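Local atomic coordinates of tyrosinase (Burkholderia thailandensis, PDB entry 5ZRD), a protein that catalyses the oxygen-dependent hydroxylation of monophenols to catechols, and probably their further oxidation to o-quinones, at a two-copper centre. Residues T92-Y97 / F318-V323; M114-E119 / V323-W328; K425-T430 / A501-E506. All blocks are in the same frame, centred on the assembly; numbering follows the deposited sequence.

How the contacts relate
Contacts 1 and 2 lie in the core of the central tyrosinase domain, their centres about 7 Å apart, and share helix 315-334 with Val323 common to both. Contact 1 joins this helix to helix 90-108 through histidines bound to copper. In contact 2 the loop segment 114-119 meets the next turns of the helix through a ring, an arginine and a carboxylate; Glu119 there probably bonds to Asn322 of contact 1. Contact 3 is partly buried, its centre about 33 Å from either of the others, and packs a strand of one sheet against a strand of another through apolar side chains. Chemistry thus passes from metal coordination to charge and CH-pi, then to hydrocarbon.

Contact 1 (T92-Y97 / F318-V323); sequences TWHRMY and FHHCNV. With CU (copper (II) ion), chain K; CU (copper (II) ion), chain J; O (oxygen atom), chain L.
Trp93 meets one face of the His94 imidazole with its edge, and His320 lies on the opposite side, nearly parallel but slid; His319 points NE2 toward the far face of His320. This is the meeting point of two metal-bearing helices, 90-108 and 315-334, in the type 3 dinuclear copper centre of the tyrosinase fold. Trp93 CE3 comes edge-on over the centre of the His94 ring, 3.5 Å above its plane, with His94 CG lying in the indole plane. From the other side His320 approaches obliquely, and His94 CD2 lies over one of its faces; the modelled separation there is too short to be trusted. The planes of the two imidazoles differ by only 11°, yet their centroids are 4.3 Å apart and slid against each other, so this is a barely overlapping parallel pair and not a full stack. His319 NE2 is offset toward the rim of the His320 ring, while the oxygen atom lies at the edge of that ring, near its plane.

The backbones come close enough for this, with His94 CA 7.1 Å from His320 CA. The His94 ring is swung beside its own backbone N (chi1 -70°), and its ND1 bonds to the carbonyl O of Phe90, one turn earlier in the helix, which fixes the rotation of the ring and presents NE2 to the metal. His57 and His85 complete the histidine set of the copper in chain J, and His277 and His281 that of the copper in chain K. His94 NE2 is 2.2 Å from the first copper and His320 NE2 1.9 Å from the second. The oxygen atom bridges the pair, 2.5 Å from the chain J copper and 2.2 Å from the chain K copper.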
loop_
_atom_site.group_PDB
_atom_site.type_symbol
_atom_site.label_atom_id
_atom_site.label_comp_id
_atom_site.label_asym_id
_atom_site.label_seq_id
_atom_site.Cartn_x
_atom_site.Cartn_y
_atom_site.Cartn_z
ATOM N N THR A 92 28.109 15.929 13.718
ATOM C CA THR A 92 28.784 14.728 14.129
ATOM C C THR A 92 28.755 13.684 13.011
ATOM O O THR A 92 29.660 12.899 12.874
ATOM C CB THR A 92 28.120 14.156 15.389
ATOM O OG1 THR A 92 26.698 14.091 15.251
ATOM C CG2 THR A 92 28.456 14.988 16.591
ATOM N N TRP A 93 27.664 13.633 12.270
ATOM C CA TRP A 93 27.584 12.676 11.179
ATOM C C TRP A 93 28.642 13.029 10.154
ATOM O O TRP A 93 29.344 12.120 9.695
ATOM C CB TRP A 93 26.202 12.598 10.531
ATOM C CG TRP A 93 26.128 11.504 9.521
ATOM C CD1 TRP A 93 25.795 10.202 9.760
ATOM C CD2 TRP A 93 26.476 11.588 8.126
ATOM N NE1 TRP A 93 25.867 9.482 8.600
ATOM C CE2 TRP A 93 26.312 10.296 7.587
ATOM C CE3 TRP A 93 26.921 12.617 7.290
ATOM C CZ2 TRP A 93 26.570 10.003 6.254
ATOM C CZ3 TRP A 93 27.177 12.328 5.969
ATOM C CH2 TRP A 93 26.993 11.039 5.461
ATOM N N HIS A 94 28.713 14.315 9.790
ATOM C CA HIS A 94 29.676 14.714 8.764
ATOM C C HIS A 94 31.090 14.587 9.317
ATOM O O HIS A 94 31.979 14.329 8.552
ATOM C CB HIS A 94 29.421 16.110 8.209
ATOM C CG HIS A 94 28.202 16.135 7.379
ATOM N ND1 HIS A 94 26.983 16.153 7.941
ATOM C CD2 HIS A 94 28.022 16.072 6.040
ATOM C CE1 HIS A 94 26.068 16.098 6.987
ATOM N NE2 HIS A 94 26.681 16.078 5.805
ATOM N N ARG A 95 31.277 14.733 10.629
ATOM C CA ARG A 95 32.598 14.528 11.223
ATOM C C ARG A 95 33.069 13.109 10.908
ATOM O O ARG A 95 34.215 12.925 10.499
ATOM C CB ARG A 95 32.579 14.767 12.740
ATOM C CG ARG A 95 33.872 14.431 13.483
ATOM C CD ARG A 95 33.897 15.082 14.856
ATOM N NE ARG A 95 34.224 16.497 14.765
ATOM C CZ ARG A 95 34.228 17.366 15.767
ATOM N NH1 ARG A 95 33.972 16.957 16.998
ATOM N NH2 ARG A 95 34.549 18.629 15.524
ATOM N N MET A 96 32.196 12.138 11.113
ATOM C CA MET A 96 32.563 10.784 10.906
ATOM C C MET A 96 32.715 10.512 9.403
ATOM O O MET A 96 33.608 9.728 8.982
ATOM C CB MET A 96 31.540 9.838 11.524
ATOM C CG MET A 96 31.598 9.838 13.036
ATOM S SD MET A 96 33.276 9.605 13.676
ATOM C CE MET A 96 33.694 8.097 12.796
ATOM N N TYR A 97 31.889 11.175 8.594
ATOM C CA TYR A 97 31.935 10.958 7.143
ATOM C C TYR A 97 33.316 11.327 6.637
ATOM O O TYR A 97 33.928 10.567 5.872
ATOM C CB TYR A 97 30.855 11.753 6.413
ATOM C CG TYR A 97 30.635 11.459 4.946
ATOM C CD1 TYR A 97 31.008 10.261 4.352
ATOM C CD2 TYR A 97 29.983 12.381 4.154
ATOM C CE1 TYR A 97 30.753 9.989 3.014
ATOM C CE2 TYR A 97 29.681 12.114 2.834
ATOM C CZ TYR A 97 30.075 10.920 2.259
ATOM O OH TYR A 97 29.800 10.693 0.953
ATOM N N PHE A 318 36.736 18.498 1.073
ATOM C CA PHE A 318 37.588 19.634 1.462
ATOM C C PHE A 318 36.750 20.689 2.208
ATOM O O PHE A 318 37.193 21.325 3.176
ATOM C CB PHE A 318 38.253 20.214 0.207
ATOM C CG PHE A 318 39.306 19.285 -0.339
ATOM C CD1 PHE A 318 38.958 18.244 -1.178
ATOM C CD2 PHE A 318 40.616 19.383 0.077
ATOM C CE1 PHE A 318 39.912 17.347 -1.615
ATOM C CE2 PHE A 318 41.573 18.501 -0.396
ATOM C CZ PHE A 318 41.220 17.485 -1.237
ATOM N N HIS A 319 35.534 20.883 1.714
ATOM C CA HIS A 319 34.577 21.793 2.282
ATOM C C HIS A 319 34.131 21.315 3.669
ATOM O O HIS A 319 34.124 22.085 4.625
ATOM C CB HIS A 319 33.365 21.901 1.360
ATOM C CG HIS A 319 32.150 22.436 2.025
ATOM N ND1 HIS A 319 32.091 23.704 2.544
ATOM C CD2 HIS A 319 30.950 21.873 2.255
ATOM C CE1 HIS A 319 30.885 23.916 3.029
ATOM N NE2 HIS A 319 30.180 22.785 2.898
ATOM N N HIS A 320 33.712 20.067 3.728
ATOM C CA HIS A 320 33.233 19.493 4.942
ATOM C C HIS A 320 34.345 19.317 5.969
ATOM O O HIS A 320 34.036 19.260 7.149
ATOM C CB HIS A 320 32.494 18.183 4.709
ATOM C CG HIS A 320 31.022 18.411 4.646
ATOM N ND1 HIS A 320 30.272 18.586 5.773
ATOM C CD2 HIS A 320 30.188 18.567 3.600
ATOM C CE1 HIS A 320 29.031 18.821 5.432
ATOM N NE2 HIS A 320 28.950 18.782 4.111
ATOM N N CYS A 321 35.600 19.321 5.560
ATOM C CA CYS A 321 36.682 19.295 6.542
ATOM C C CYS A 321 36.785 20.699 7.166
ATOM O O CYS A 321 37.026 20.872 8.383
ATOM C CB CYS A 321 37.966 18.780 5.894
ATOM S SG CYS A 321 39.401 18.658 6.997
ATOM N N ASN A 322 36.490 21.712 6.352
ATOM C CA ASN A 322 36.431 23.059 6.911
ATOM C C ASN A 322 35.218 23.224 7.842
ATOM O O ASN A 322 35.311 23.896 8.824
ATOM C CB ASN A 322 36.411 24.133 5.829
ATOM C CG ASN A 322 36.679 25.488 6.434
ATOM O OD1 ASN A 322 37.744 25.694 7.042
ATOM N ND2 ASN A 322 35.711 26.385 6.289
ATOM N N VAL A 323 34.088 22.632 7.527
ATOM C CA VAL A 323 32.928 22.739 8.363
ATOM C C VAL A 323 33.226 22.046 9.702
ATOM O O VAL A 323 32.750 22.453 10.773
ATOM C CB VAL A 323 31.709 22.128 7.650
ATOM C CG1 VAL A 323 30.496 22.023 8.551
ATOM C CG2 VAL A 323 31.374 22.934 6.415
HETATM CU CU CU K . 27.663 19.596 3.028
HETATM CU CU CU J . 25.521 16.199 3.982
HETATM O O O L . 25.780 18.531 3.191
#

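Contact 2 (M114-E119 / V323-W328); sequences MPFWDE and VDRMFW
Arg325 lays its aliphatic end across the face of Phe116, then turns its charged end toward Asp118. The evidence for the first half is a CH-pi contact: Arg325 CD stands 3.5 Å from the centroid of the Phe116 ring, only 11° off the normal. One atom further on, Arg325 NE is also over this face, 3.4 Å from Phe116 CE2. The guanidinium is tilted 22° from the ring plane and slides beyond the rim. A bend in an otherwise extended chain (chi3 67°) turns it there.

The second half is electrostatic. Asp118 OD1 is 3.3 Å from Arg325 NH2, but it lies well out of the guanidinium plane and no N-H points at it, so this salt bridge rests on charge alone. The directional bonds go to other partners: Arg325 NE to Asn322 OD1, one turn back in its helix, Arg325 NH1 to the carbonyl O of Ser404, and Asp118 OD1 to Ser404 OG. Ser404 thus ties both charged groups together, while Met326 CE covers the guanidinium face turned away from Asp118. Buried as they are, the two opposite charges would be expected to stabilise each other's ionised forms.

Segment 114-119 is further fastened to helix 315-334 by backbone bonding between Trp117 and Phe318, and the Glu119 carboxylate probably bonds to Asn322 ND2. With Phe116 about 9 Å from His320, side chain to side chain, the arrangement belongs to the outer surroundings of the dicopper site, where the loop segment 114-119 packs against helix 315-334, which carries a copper ligand, in the tyrosinase central domain.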
loop_
_atom_site.group_PDB
_atom_site.type_symbol
_atom_site.label_atom_id
_atom_site.label_comp_id
_atom_site.label_asym_id
_atom_site.label_seq_id
_atom_site.Cartn_x
_atom_site.Cartn_y
_atom_site.Cartn_z
ATOM N N MET A 114 43.479 14.399 5.680
ATOM C CA MET A 114 42.578 15.128 4.827
ATOM C C MET A 114 42.660 16.606 5.204
ATOM O O MET A 114 42.326 16.964 6.315
ATOM C CB MET A 114 41.148 14.612 5.019
ATOM C CG MET A 114 40.126 15.309 4.142
ATOM S SD MET A 114 40.385 15.024 2.371
ATOM C CE MET A 114 39.801 16.590 1.727
ATOM N N PRO A 115 43.113 17.461 4.286
ATOM C CA PRO A 115 43.194 18.867 4.629
ATOM C C PRO A 115 41.835 19.546 4.455
ATOM O O PRO A 115 40.884 18.890 3.999
ATOM C CB PRO A 115 44.178 19.477 3.621
ATOM C CG PRO A 115 44.033 18.600 2.409
ATOM C CD PRO A 115 43.590 17.238 2.912
ATOM N N PHE A 116 41.793 20.833 4.798
ATOM C CA PHE A 116 40.566 21.621 4.743
ATOM C C PHE A 116 40.756 22.771 3.747
ATOM O O PHE A 116 41.805 23.408 3.675
ATOM C CB PHE A 116 40.135 22.142 6.121
ATOM C CG PHE A 116 41.143 22.974 6.875
ATOM C CD1 PHE A 116 42.047 22.377 7.745
ATOM C CD2 PHE A 116 41.162 24.354 6.757
ATOM C CE1 PHE A 116 42.974 23.132 8.453
ATOM C CE2 PHE A 116 42.082 25.113 7.473
ATOM C CZ PHE A 116 42.997 24.499 8.312
ATOM N N TRP A 117 39.728 23.020 2.961
ATOM C CA TRP A 117 39.651 24.278 2.227
ATOM C C TRP A 117 39.228 25.356 3.204
ATOM O O TRP A 117 38.078 25.397 3.614
ATOM C CB TRP A 117 38.674 24.207 1.051
ATOM C CG TRP A 117 38.371 25.541 0.445
ATOM C CD1 TRP A 117 39.155 26.659 0.424
ATOM C CD2 TRP A 117 37.191 25.874 -0.283
ATOM N NE1 TRP A 117 38.521 27.677 -0.235
ATOM C CE2 TRP A 117 37.335 27.210 -0.722
ATOM C CE3 TRP A 117 36.046 25.168 -0.632
ATOM C CZ2 TRP A 117 36.338 27.872 -1.436
ATOM C CZ3 TRP A 117 35.065 25.822 -1.337
ATOM C CH2 TRP A 117 35.213 27.151 -1.745
ATOM N N ASP A 118 40.183 26.191 3.568
ATOM C CA ASP A 118 39.923 27.313 4.433
ATOM C C ASP A 118 39.146 28.404 3.685
ATOM O O ASP A 118 39.742 29.294 3.080
ATOM C CB ASP A 118 41.221 27.877 5.034
ATOM C CG ASP A 118 40.945 28.821 6.211
ATOM O OD1 ASP A 118 39.793 29.327 6.364
ATOM O OD2 ASP A 118 41.891 29.064 6.967
ATOM N N GLU A 119 37.821 28.345 3.833
ATOM C CA GLU A 119 36.853 29.094 2.993
ATOM C C GLU A 119 36.841 30.589 3.331
ATOM O O GLU A 119 36.349 31.402 2.519
ATOM C CB GLU A 119 35.437 28.538 3.197
ATOM C CG GLU A 119 35.245 27.146 2.628
ATOM C CD GLU A 119 34.153 26.292 3.255
ATOM O OE1 GLU A 119 33.757 25.328 2.600
ATOM O OE2 GLU A 119 33.693 26.583 4.396
ATOM N N VAL A 323 34.088 22.632 7.527
ATOM C CA VAL A 323 32.928 22.739 8.363
ATOM C C VAL A 323 33.226 22.046 9.702
ATOM O O VAL A 323 32.750 22.453 10.773
ATOM C CB VAL A 323 31.709 22.128 7.650
ATOM C CG1 VAL A 323 30.496 22.023 8.551
ATOM C CG2 VAL A 323 31.374 22.934 6.415
ATOM N N ASP A 324 34.009 20.978 9.632
ATOM C CA ASP A 324 34.345 20.202 10.829
ATOM C C ASP A 324 35.307 21.000 11.677
ATOM O O ASP A 324 35.225 20.969 12.884
ATOM C CB ASP A 324 34.990 18.874 10.446
ATOM C CG ASP A 324 35.063 17.906 11.602
ATOM O OD1 ASP A 324 33.983 17.643 12.185
ATOM O OD2 ASP A 324 36.196 17.397 11.884
ATOM N N ARG A 325 36.216 21.721 11.031
ATOM C CA ARG A 325 37.124 22.599 11.747
ATOM C C ARG A 325 36.351 23.703 12.485
ATOM O O ARG A 325 36.670 24.049 13.649
ATOM C CB ARG A 325 38.115 23.200 10.757
ATOM C CG ARG A 325 39.223 24.009 11.388
ATOM C CD ARG A 325 40.083 24.653 10.304
ATOM N NE ARG A 325 39.397 25.677 9.530
ATOM C CZ ARG A 325 39.330 26.956 9.864
ATOM N NH1 ARG A 325 39.947 27.360 10.959
ATOM N NH2 ARG A 325 38.667 27.829 9.104
ATOM N N MET A 326 35.330 24.246 11.836
ATOM C CA MET A 326 34.482 25.289 12.471
ATOM C C MET A 326 33.739 24.671 13.666
ATOM O O MET A 326 33.646 25.270 14.721
ATOM C CB MET A 326 33.489 25.877 11.465
ATOM C CG MET A 326 34.142 26.704 10.367
ATOM S SD MET A 326 34.665 28.339 10.965
ATOM C CE MET A 326 36.361 28.028 11.398
ATOM N N PHE A 327 33.230 23.473 13.497
ATOM C CA PHE A 327 32.620 22.744 14.608
ATOM C C PHE A 327 33.629 22.618 15.760
ATOM O O PHE A 327 33.280 22.812 16.915
ATOM C CB PHE A 327 32.127 21.394 14.096
ATOM C CG PHE A 327 31.541 20.458 15.111
ATOM C CD1 PHE A 327 31.086 20.899 16.346
ATOM C CD2 PHE A 327 31.450 19.113 14.829
ATOM C CE1 PHE A 327 30.529 20.015 17.264
ATOM C CE2 PHE A 327 30.872 18.224 15.738
ATOM C CZ PHE A 327 30.391 18.689 16.943
ATOM N N TRP A 328 34.887 22.337 15.448
ATOM C CA TRP A 328 35.923 22.128 16.477
ATOM C C TRP A 328 36.302 23.467 17.142
ATOM O O TRP A 328 36.492 23.526 18.358
ATOM C CB TRP A 328 37.150 21.418 15.866
ATOM C CG TRP A 328 38.273 21.213 16.834
ATOM C CD1 TRP A 328 39.502 21.801 16.791
ATOM C CD2 TRP A 328 38.260 20.394 18.018
ATOM N NE1 TRP A 328 40.248 21.408 17.870
ATOM C CE2 TRP A 328 39.523 20.536 18.631
ATOM C CE3 TRP A 328 37.311 19.578 18.630
ATOM C CZ2 TRP A 328 39.871 19.865 19.796
ATOM C CZ3 TRP A 328 37.655 18.909 19.786
ATOM C CH2 TRP A 328 38.923 19.045 20.353
#

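Contact 3 (K425-T430 / A501-E506); sequences KKLTVT and AKFRVE
Leu427 extends its side chain with CG opposite the backbone N (chi1 -174°), whereas Phe503 swings its ring beside its own N (chi1 -60°); the two side chains run antiparallel alongside one another, so that they overlap. One methyl group of the leucine ends over the middle of the phenylalanine face. Leu427 CD1 is 3.7 Å from the centroid of the Phe503 ring and 7° off its normal. Its nearly even spacing from all six ring carbons, the nearest being Phe503 CE2 at 3.8 Å from Leu427 CD1, confirms this centring. The geometry is that of a CH-pi contact. The other branch, Leu427 CD2, lies at the same face but beyond the rim, 3.9 Å from Phe503 CD1.

Two residues further along both strands, Val429 and Val505 meet tip to tip, with Val429 CG1 and Val505 CG1 3.8 Å apart. The backbones remain well separated: Leu427 CA is 9.2 Å from Phe503 CA, and Val429 CA 8.4 Å from Val505 CA. No hydrogen bond links the segments, so these strands are not sheet neighbours but face each other from two sheets. Strand 426-430 is the middle strand of an antiparallel sheet between 485-489 and 531-534; strand 502-509 belongs to a mixed sheet with 295-297 and 441-450. Leu490, Val534 and Ala447 add further apolar contact around Phe503, and Pro530 does so at Val505. Thr428 and Thr430, alternating with the apolar pair, touch Arg344 of a second subunit.

Between these two segments every contact is hydrocarbon on hydrocarbon, so what joins them here is apolar burial and van der Waals fit, without directional polar bonds; the burial is incomplete, since Phe503 and Val505 stay partly exposed.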
loop_
_atom_site.group_PDB
_atom_site.type_symbol
_atom_site.label_atom_id
_atom_site.label_comp_id
_atom_site.label_asym_id
_atom_site.label_seq_id
_atom_site.Cartn_x
_atom_site.Cartn_y
_atom_site.Cartn_z
ATOM N N LYS A 425 16.177 45.214 15.547
ATOM C CA LYS A 425 15.001 44.339 15.443
ATOM C C LYS A 425 15.231 43.246 14.386
ATOM O O LYS A 425 16.219 43.283 13.615
ATOM C CB LYS A 425 13.763 45.136 15.023
ATOM C CG LYS A 425 13.260 46.121 16.048
ATOM C CD LYS A 425 12.187 47.084 15.565
ATOM C CE LYS A 425 11.213 47.425 16.673
ATOM N NZ LYS A 425 10.318 48.552 16.323
ATOM N N LYS A 426 14.299 42.283 14.331
ATOM C CA LYS A 426 14.420 41.254 13.343
ATOM C C LYS A 426 13.124 41.112 12.559
ATOM O O LYS A 426 12.067 41.362 13.083
ATOM C CB LYS A 426 14.891 39.945 13.978
ATOM C CG LYS A 426 13.875 39.131 14.756
ATOM C CD LYS A 426 14.462 37.812 15.269
ATOM C CE LYS A 426 13.960 37.495 16.653
ATOM N NZ LYS A 426 14.800 36.496 17.349
ATOM N N LEU A 427 13.278 40.684 11.302
ATOM C CA LEU A 427 12.167 40.421 10.381
ATOM C C LEU A 427 11.879 38.917 10.357
ATOM O O LEU A 427 12.782 38.125 10.095
ATOM C CB LEU A 427 12.565 40.885 8.973
ATOM C CG LEU A 427 11.454 40.806 7.930
ATOM C CD1 LEU A 427 10.350 41.817 8.209
ATOM C CD2 LEU A 427 11.997 41.031 6.526
ATOM N N THR A 428 10.629 38.533 10.571
ATOM C CA THR A 428 10.228 37.177 10.398
ATOM C C THR A 428 9.396 37.106 9.109
ATOM O O THR A 428 8.430 37.836 8.939
ATOM C CB THR A 428 9.446 36.662 11.621
ATOM O OG1 THR A 428 10.194 36.751 12.842
ATOM C CG2 THR A 428 9.006 35.223 11.439
ATOM N N VAL A 429 9.790 36.221 8.216
ATOM C CA VAL A 429 9.101 36.007 6.966
ATOM C C VAL A 429 8.407 34.648 7.040
ATOM O O VAL A 429 9.059 33.639 7.279
ATOM C CB VAL A 429 10.029 36.070 5.732
ATOM C CG1 VAL A 429 9.226 35.963 4.436
ATOM C CG2 VAL A 429 10.873 37.336 5.716
ATOM N N THR A 430 7.095 34.664 6.821
ATOM C CA THR A 430 6.298 33.441 6.737
ATOM C C THR A 430 5.425 33.498 5.482
ATOM O O THR A 430 4.515 34.272 5.392
ATOM C CB THR A 430 5.474 33.194 8.011
ATOM O OG1 THR A 430 4.592 34.280 8.297
ATOM C CG2 THR A 430 6.353 32.946 9.219
ATOM N N ALA A 501 8.938 50.805 5.995
ATOM C CA ALA A 501 9.566 49.872 5.038
ATOM C C ALA A 501 8.513 48.983 4.382
ATOM O O ALA A 501 7.520 48.583 5.024
ATOM C CB ALA A 501 10.615 49.037 5.729
ATOM N N LYS A 502 8.706 48.774 3.076
ATOM C CA LYS A 502 7.958 47.768 2.331
ATOM C C LYS A 502 8.934 46.624 2.062
ATOM O O LYS A 502 10.012 46.839 1.514
ATOM C CB LYS A 502 7.335 48.356 1.064
ATOM C CG LYS A 502 6.218 49.377 1.312
ATOM C CD LYS A 502 6.282 50.616 0.396
ATOM C CE LYS A 502 7.265 51.686 0.851
ATOM N NZ LYS A 502 8.252 52.041 -0.204
ATOM N N PHE A 503 8.585 45.455 2.580
ATOM C CA PHE A 503 9.466 44.308 2.538
ATOM C C PHE A 503 9.118 43.429 1.333
ATOM O O PHE A 503 7.975 43.323 0.948
ATOM C CB PHE A 503 9.385 43.492 3.834
ATOM C CG PHE A 503 9.758 44.256 5.068
ATOM C CD1 PHE A 503 11.070 44.644 5.282
ATOM C CD2 PHE A 503 8.794 44.576 6.013
ATOM C CE1 PHE A 503 11.410 45.351 6.416
ATOM C CE2 PHE A 503 9.133 45.287 7.148
ATOM C CZ PHE A 503 10.442 45.670 7.350
ATOM N N ARG A 504 10.131 42.751 0.801
ATOM C CA ARG A 504 9.909 41.709 -0.189
ATOM C C ARG A 504 11.004 40.643 -0.044
ATOM O O ARG A 504 12.085 40.915 0.470
ATOM C CB ARG A 504 9.911 42.326 -1.595
ATOM C CG ARG A 504 11.280 42.840 -1.999
ATOM C CD ARG A 504 11.248 43.700 -3.247
ATOM N NE ARG A 504 11.840 42.976 -4.346
ATOM C CZ ARG A 504 13.117 43.053 -4.692
ATOM N NH1 ARG A 504 13.625 42.150 -5.517
ATOM N NH2 ARG A 504 13.874 44.021 -4.206
ATOM N N VAL A 505 10.728 39.442 -0.547
ATOM C CA VAL A 505 11.739 38.404 -0.639
ATOM C C VAL A 505 11.875 38.021 -2.114
ATOM O O VAL A 505 10.904 37.828 -2.766
ATOM C CB VAL A 505 11.382 37.163 0.200
ATOM C CG1 VAL A 505 11.376 37.455 1.680
ATOM C CG2 VAL A 505 10.054 36.563 -0.222
ATOM N N GLU A 506 13.095 37.903 -2.586
ATOM C CA GLU A 506 13.439 37.362 -3.896
ATOM C C GLU A 506 13.790 35.884 -3.674
ATOM O O GLU A 506 14.679 35.577 -2.869
ATOM C CB GLU A 506 14.617 38.168 -4.467
ATOM C CG GLU A 506 15.306 37.584 -5.696
ATOM C CD GLU A 506 16.693 38.137 -6.042
ATOM O OE1 GLU A 506 17.254 38.916 -5.222
ATOM O OE2 GLU A 506 17.233 37.765 -7.130
#